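Long-range contact in Cow rumen GH26 endo-mannanase (PDB 6UEH), which probably hydrolyses internal beta-1,4-mannosidic linkages in mannans such as galactomannan, as a family 26 endo-mannanase with an added carbohydrate-binding-type domain: residues E360-Y374 with T413-A427. Sequence-based numbering, arbitrary orientation.
Sequences EQNLYAWSPDSIQWY and TLLNFVENKKMISLA
Phe417, in the last turn of helix 408-417, lays one ring face against Ile371, whose CB stands 4.0 Å from the ring centroid and only 8° off the normal. With CG1 anti to the backbone N (chi1 -157°), Ile371 crosses the ring obliquely, carrying CD1 to 3.8 Å from Phe417 CD1. The ring's rim enters the bend before the 3-10 segment 368-373, where two carbonyl oxygens lie in its plane: Ser367 O, which accepts a hydrogen bond from Ser370 N, and Tyr364 O, buried without a polar partner. With an alanine here, a gap is likely to open beneath Ile371 and Tyr364 O to lose its cover. The contact belongs to the TIM barrel of the family 26 domain: strand 382-387 lies between 357-362 and 423-429, and the helix leading into the latter packs on the loop leaving the former. Deeper in, Leu414 CD2 meets Leu363 CB at 3.8 Å, Glu360 OE2 comes within 2.6 Å of Ser425 OG, while OE1 hydrogen-bonds to Tyr447 OH, and Val418 CG1 makes a CH-pi contact over one face of Tyr374, whose OH hydrogen-bonds to Asp377 OD1. Toward solvent, Ala365 CB packs on Thr413 CG2, both residues partly exposed, and Pro368 is exposed.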
loop_
_atom_site.group_PDB
_atom_site.type_symbol
_atom_site.label_atom_id
_atom_site.label_comp_id
_atom_site.label_asym_id
_atom_site.label_seq_id
_atom_site.Cartn_x
_atom_site.Cartn_y
_atom_site.Cartn_z
ATOM N N GLU A 360 -0.259 -4.538 -11.235
ATOM C CA GLU A 360 -0.214 -3.983 -9.887
ATOM C C GLU A 360 0.848 -2.899 -9.786
ATOM O O GLU A 360 2.027 -3.140 -10.053
ATOM C CB GLU A 360 0.059 -5.074 -8.849
ATOM C CG GLU A 360 0.105 -4.551 -7.419
ATOM C CD GLU A 360 0.172 -5.659 -6.386
ATOM O OE1 GLU A 360 0.730 -6.733 -6.694
ATOM O OE2 GLU A 360 -0.338 -5.457 -5.266
ATOM N N GLN A 361 0.422 -1.702 -9.402
ATOM C CA GLN A 361 1.343 -0.589 -9.245
ATOM C C GLN A 361 1.478 -0.207 -7.778
ATOM O O GLN A 361 0.479 -0.066 -7.068
ATOM C CB GLN A 361 0.876 0.616 -10.065
ATOM C CG GLN A 361 1.825 1.802 -10.007
ATOM C CD GLN A 361 1.408 2.925 -10.933
ATOM O OE1 GLN A 361 0.296 3.450 -10.834
ATOM N NE2 GLN A 361 2.297 3.295 -11.848
ATOM N N ASN A 362 2.718 -0.053 -7.324
ATOM C CA ASN A 362 2.967 0.418 -5.971
ATOM C C ASN A 362 2.604 1.889 -5.825
ATOM O O ASN A 362 2.789 2.682 -6.747
ATOM C CB ASN A 362 4.435 0.208 -5.580
ATOM C CG ASN A 362 4.694 -1.162 -4.975
ATOM O OD1 ASN A 362 5.472 -1.949 -5.509
ATOM N ND2 ASN A 362 4.055 -1.444 -3.848
ATOM N N LEU A 363 2.063 2.239 -4.669
ATOM C CA LEU A 363 1.911 3.632 -4.286
ATOM C C LEU A 363 2.369 3.765 -2.847
ATOM O O LEU A 363 2.349 2.792 -2.091
ATOM C CB LEU A 363 0.463 4.107 -4.444
ATOM C CG LEU A 363 -0.078 4.316 -5.862
ATOM C CD1 LEU A 363 -1.561 4.649 -5.824
ATOM C CD2 LEU A 363 0.692 5.411 -6.577
ATOM N N TYR A 364 2.798 4.963 -2.472
ATOM C CA TYR A 364 3.072 5.253 -1.074
ATOM C C TYR A 364 2.043 6.249 -0.555
ATOM O O TYR A 364 1.211 6.739 -1.314
ATOM C CB TYR A 364 4.498 5.776 -0.899
ATOM C CG TYR A 364 5.535 4.685 -1.032
ATOM C CD1 TYR A 364 5.905 3.916 0.065
ATOM C CD2 TYR A 364 6.125 4.405 -2.258
ATOM C CE1 TYR A 364 6.845 2.910 -0.053
ATOM C CE2 TYR A 364 7.068 3.402 -2.385
ATOM C CZ TYR A 364 7.423 2.656 -1.280
ATOM O OH TYR A 364 8.358 1.655 -1.402
ATOM N N ALA A 365 2.089 6.533 0.740
ATOM C CA ALA A 365 1.108 7.420 1.349
ATOM C C ALA A 365 1.778 8.508 2.179
ATOM O O ALA A 365 1.227 8.954 3.184
ATOM C CB ALA A 365 0.142 6.623 2.208
ATOM N N TRP A 366 2.964 8.933 1.752
ATOM C CA TRP A 366 3.723 9.945 2.484
ATOM C C TRP A 366 2.976 11.272 2.555
ATOM O O TRP A 366 2.949 11.928 3.595
ATOM C CB TRP A 366 5.096 10.172 1.840
ATOM C CG TRP A 366 5.891 8.927 1.597
ATOM C CD1 TRP A 366 6.418 8.513 0.407
ATOM C CD2 TRP A 366 6.260 7.935 2.564
ATOM N NE1 TRP A 366 7.090 7.327 0.573
ATOM C CE2 TRP A 366 7.007 6.949 1.888
ATOM C CE3 TRP A 366 6.031 7.783 3.936
ATOM C CZ2 TRP A 366 7.525 5.830 2.536
ATOM C CZ3 TRP A 366 6.545 6.669 4.577
ATOM C CH2 TRP A 366 7.283 5.708 3.876
ATOM N N SER A 367 2.374 11.658 1.435
ATOM C CA SER A 367 1.690 12.938 1.321
ATOM C C SER A 367 0.631 12.829 0.228
ATOM O O SER A 367 0.599 11.832 -0.491
ATOM C CB SER A 367 2.693 14.053 1.007
ATOM O OG SER A 367 3.160 13.957 -0.328
ATOM N N PRO A 368 -0.249 13.838 0.104
ATOM C CA PRO A 368 -1.198 13.822 -1.015
ATOM C C PRO A 368 -0.521 13.734 -2.385
ATOM O O PRO A 368 -1.103 13.168 -3.312
ATOM C CB PRO A 368 -1.935 15.154 -0.860
ATOM C CG PRO A 368 -1.898 15.420 0.600
ATOM C CD PRO A 368 -0.572 14.898 1.080
ATOM N N ASP A 369 0.690 14.272 -2.504
ATOM C CA ASP A 369 1.418 14.267 -3.773
ATOM C C ASP A 369 1.876 12.871 -4.190
ATOM O O ASP A 369 2.317 12.670 -5.324
ATOM C CB ASP A 369 2.630 15.199 -3.700
ATOM C CG ASP A 369 2.244 16.666 -3.736
ATOM O OD1 ASP A 369 1.104 16.977 -4.147
ATOM O OD2 ASP A 369 3.087 17.510 -3.365
ATOM N N SER A 370 1.774 11.910 -3.276
ATOM C CA SER A 370 2.144 10.532 -3.580
ATOM C C SER A 370 1.275 9.952 -4.695
ATOM O O SER A 370 1.660 8.986 -5.350
ATOM C CB SER A 370 2.042 9.657 -2.329
ATOM O OG SER A 370 3.050 9.991 -1.393
ATOM N N ILE A 371 0.109 10.555 -4.910
ATOM C CA ILE A 371 -0.821 10.090 -5.933
ATOM C C ILE A 371 -0.344 10.456 -7.340
ATOM O O ILE A 371 -0.864 9.944 -8.331
ATOM C CB ILE A 371 -2.232 10.667 -5.709
ATOM C CG1 ILE A 371 -3.290 9.784 -6.379
ATOM C CG2 ILE A 371 -2.311 12.110 -6.206
ATOM C CD1 ILE A 371 -4.706 10.296 -6.206
ATOM N N GLN A 372 0.651 11.332 -7.426
ATOM C CA GLN A 372 1.191 11.731 -8.723
ATOM C C GLN A 372 1.975 10.595 -9.379
ATOM O O GLN A 372 2.320 10.673 -10.556
ATOM C CB GLN A 372 2.078 12.968 -8.580
ATOM C CG GLN A 372 1.333 14.201 -8.094
ATOM C CD GLN A 372 2.170 15.459 -8.181
ATOM O OE1 GLN A 372 3.094 15.547 -8.991
ATOM N NE2 GLN A 372 1.853 16.441 -7.345
ATOM N N TRP A 373 2.243 9.542 -8.614
ATOM C CA TRP A 373 2.940 8.369 -9.134
ATOM C C TRP A 373 1.959 7.297 -9.608
ATOM O O TRP A 373 2.364 6.197 -9.983
ATOM C CB TRP A 373 3.874 7.787 -8.071
ATOM C CG TRP A 373 4.959 8.725 -7.646
ATOM C CD1 TRP A 373 4.863 9.729 -6.726
ATOM C CD2 TRP A 373 6.311 8.744 -8.121
ATOM N NE1 TRP A 373 6.070 10.374 -6.601
ATOM C CE2 TRP A 373 6.975 9.788 -7.446
ATOM C CE3 TRP A 373 7.023 7.978 -9.050
ATOM C CZ2 TRP A 373 8.318 10.087 -7.673
ATOM C CZ3 TRP A 373 8.355 8.278 -9.274
ATOM C CH2 TRP A 373 8.989 9.323 -8.587
ATOM N N TYR A 374 0.669 7.623 -9.585
ATOM C CA TYR A 374 -0.373 6.709 -10.043
ATOM C C TYR A 374 -0.624 6.894 -11.538
ATOM O O TYR A 374 -0.842 8.012 -12.002
ATOM C CB TYR A 374 -1.660 6.927 -9.243
ATOM C CG TYR A 374 -2.822 6.044 -9.644
ATOM C CD1 TYR A 374 -2.686 4.661 -9.702
ATOM C CD2 TYR A 374 -4.065 6.592 -9.932
ATOM C CE1 TYR A 374 -3.750 3.852 -10.056
ATOM C CE2 TYR A 374 -5.135 5.791 -10.286
ATOM C CZ TYR A 374 -4.974 4.424 -10.346
ATOM O OH TYR A 374 -6.040 3.627 -10.697
ATOM N N THR A 413 -5.829 5.693 3.170
ATOM C CA THR A 413 -5.252 6.776 2.380
ATOM C C THR A 413 -5.118 6.331 0.923
ATOM O O THR A 413 -5.509 7.052 -0.001
ATOM C CB THR A 413 -3.876 7.212 2.922
ATOM O OG1 THR A 413 -4.035 7.773 4.229
ATOM C CG2 THR A 413 -3.235 8.249 2.007
ATOM N N LEU A 414 -4.575 5.133 0.729
ATOM C CA LEU A 414 -4.444 4.553 -0.603
ATOM C C LEU A 414 -5.811 4.290 -1.229
ATOM O O LEU A 414 -5.991 4.469 -2.431
ATOM C CB LEU A 414 -3.630 3.257 -0.545
ATOM C CG LEU A 414 -2.156 3.413 -0.170
ATOM C CD1 LEU A 414 -1.474 2.061 -0.040
ATOM C CD2 LEU A 414 -1.442 4.273 -1.197
ATOM N N LEU A 415 -6.773 3.868 -0.412
ATOM C CA LEU A 415 -8.119 3.580 -0.903
ATOM C C LEU A 415 -8.770 4.833 -1.465
ATOM O O LEU A 415 -9.360 4.813 -2.544
ATOM C CB LEU A 415 -8.984 2.980 0.210
ATOM C CG LEU A 415 -10.414 2.559 -0.150
ATOM C CD1 LEU A 415 -10.798 1.300 0.603
ATOM C CD2 LEU A 415 -11.407 3.676 0.152
ATOM N N ASN A 416 -8.659 5.925 -0.725
ATOM C CA ASN A 416 -9.242 7.176 -1.170
ATOM C C ASN A 416 -8.485 7.771 -2.354
ATOM O O ASN A 416 -9.072 8.490 -3.161
ATOM C CB ASN A 416 -9.312 8.164 -0.008
ATOM C CG ASN A 416 -10.387 7.792 0.995
ATOM O OD1 ASN A 416 -11.575 7.994 0.745
ATOM N ND2 ASN A 416 -9.978 7.237 2.130
ATOM N N PHE A 417 -7.195 7.457 -2.463
ATOM C CA PHE A 417 -6.408 7.854 -3.631
ATOM C C PHE A 417 -7.072 7.370 -4.918
ATOM O O PHE A 417 -7.246 8.134 -5.866
ATOM C CB PHE A 417 -4.982 7.300 -3.556
ATOM C CG PHE A 417 -4.006 8.197 -2.842
ATOM C CD1 PHE A 417 -4.354 9.488 -2.482
ATOM C CD2 PHE A 417 -2.729 7.745 -2.546
ATOM C CE1 PHE A 417 -3.449 10.308 -1.830
ATOM C CE2 PHE A 417 -1.820 8.560 -1.898
ATOM C CZ PHE A 417 -2.181 9.843 -1.539
ATOM N N VAL A 418 -7.443 6.095 -4.941
ATOM C CA VAL A 418 -8.062 5.505 -6.123
ATOM C C VAL A 418 -9.584 5.482 -6.022
ATOM O O VAL A 418 -10.252 4.882 -6.862
ATOM C CB VAL A 418 -7.556 4.071 -6.361
ATOM C CG1 VAL A 418 -6.058 4.081 -6.642
ATOM C CG2 VAL A 418 -7.877 3.186 -5.166
ATOM N N GLU A 419 -10.121 6.139 -4.995
ATOM C CA GLU A 419 -11.567 6.217 -4.776
ATOM C C GLU A 419 -12.211 4.832 -4.725
ATOM O O GLU A 419 -13.293 4.621 -5.279
ATOM C CB GLU A 419 -12.237 7.063 -5.865
ATOM C CG GLU A 419 -11.700 8.484 -5.977
ATOM C CD GLU A 419 -12.357 9.277 -7.096
ATOM O OE1 GLU A 419 -13.384 8.814 -7.640
ATOM O OE2 GLU A 419 -11.844 10.364 -7.436
ATOM N N ASN A 420 -11.530 3.898 -4.064
ATOM C CA ASN A 420 -11.994 2.517 -3.930
ATOM C C ASN A 420 -12.332 1.860 -5.272
ATOM O O ASN A 420 -13.255 1.050 -5.361
ATOM C CB ASN A 420 -13.212 2.457 -3.000
ATOM C CG ASN A 420 -13.465 1.062 -2.457
ATOM O OD1 ASN A 420 -12.538 0.267 -2.302
ATOM N ND2 ASN A 420 -14.725 0.756 -2.170
ATOM N N LYS A 421 -11.588 2.212 -6.318
ATOM C CA LYS A 421 -11.816 1.613 -7.630
ATOM C C LYS A 421 -10.804 0.509 -7.924
ATOM O O LYS A 421 -10.959 -0.249 -8.883
ATOM C CB LYS A 421 -11.770 2.680 -8.725
ATOM C CG LYS A 421 -12.845 3.741 -8.572
ATOM C CD LYS A 421 -13.069 4.504 -9.862
ATOM C CE LYS A 421 -14.124 5.581 -9.674
ATOM N NZ LYS A 421 -15.354 5.043 -9.026
ATOM N N LYS A 422 -9.767 0.428 -7.097
ATOM C CA LYS A 422 -8.768 -0.629 -7.213
ATOM C C LYS A 422 -8.581 -1.322 -5.867
ATOM O O LYS A 422 -8.656 -0.685 -4.815
ATOM C CB LYS A 422 -7.428 -0.066 -7.703
ATOM C CG LYS A 422 -7.517 0.814 -8.944
ATOM C CD LYS A 422 -7.956 0.035 -10.174
ATOM C CE LYS A 422 -8.113 0.960 -11.373
ATOM N NZ LYS A 422 -8.508 0.231 -12.611
ATOM N N MET A 423 -8.347 -2.629 -5.902
ATOM C CA MET A 423 -8.027 -3.372 -4.690
ATOM C C MET A 423 -6.633 -3.000 -4.203
ATOM O O MET A 423 -5.758 -2.657 -4.999
ATOM C CB MET A 423 -8.123 -4.878 -4.934
ATOM C CG MET A 423 -9.537 -5.374 -5.165
ATOM S SD MET A 423 -9.595 -7.147 -5.465
ATOM C CE MET A 423 -8.719 -7.259 -7.024
ATOM N N ILE A 424 -6.435 -3.066 -2.890
ATOM C CA ILE A 424 -5.166 -2.678 -2.285
ATOM C C ILE A 424 -4.566 -3.824 -1.488
ATOM O O ILE A 424 -5.273 -4.512 -0.751
ATOM C CB ILE A 424 -5.345 -1.468 -1.371
ATOM C CG1 ILE A 424 -6.063 -0.360 -2.133
ATOM C CG2 ILE A 424 -4.000 -0.978 -0.843
ATOM C CD1 ILE A 424 -6.173 0.868 -1.362
ATOM N N SER A 425 -3.260 -4.018 -1.631
ATOM C CA SER A 425 -2.585 -5.129 -0.971
ATOM C C SER A 425 -1.256 -4.737 -0.329
ATOM O O SER A 425 -0.725 -3.656 -0.575
ATOM C CB SER A 425 -2.341 -6.250 -1.974
ATOM O OG SER A 425 -1.406 -5.835 -2.955
ATOM N N LEU A 426 -0.732 -5.634 0.500
ATOM C CA LEU A 426 0.636 -5.526 0.984
ATOM C C LEU A 426 1.528 -6.349 0.064
ATOM O O LEU A 426 1.763 -7.533 0.308
ATOM C CB LEU A 426 0.751 -6.007 2.432
ATOM C CG LEU A 426 0.070 -5.140 3.493
ATOM C CD1 LEU A 426 0.107 -5.820 4.855
ATOM C CD2 LEU A 426 0.723 -3.765 3.557
ATOM N N ALA A 427 1.999 -5.720 -1.009
ATOM C CA ALA A 427 2.779 -6.409 -2.037
ATOM C C ALA A 427 4.106 -6.923 -1.493
ATOM O O ALA A 427 4.616 -7.948 -1.949
ATOM C CB ALA A 427 3.016 -5.485 -3.224
#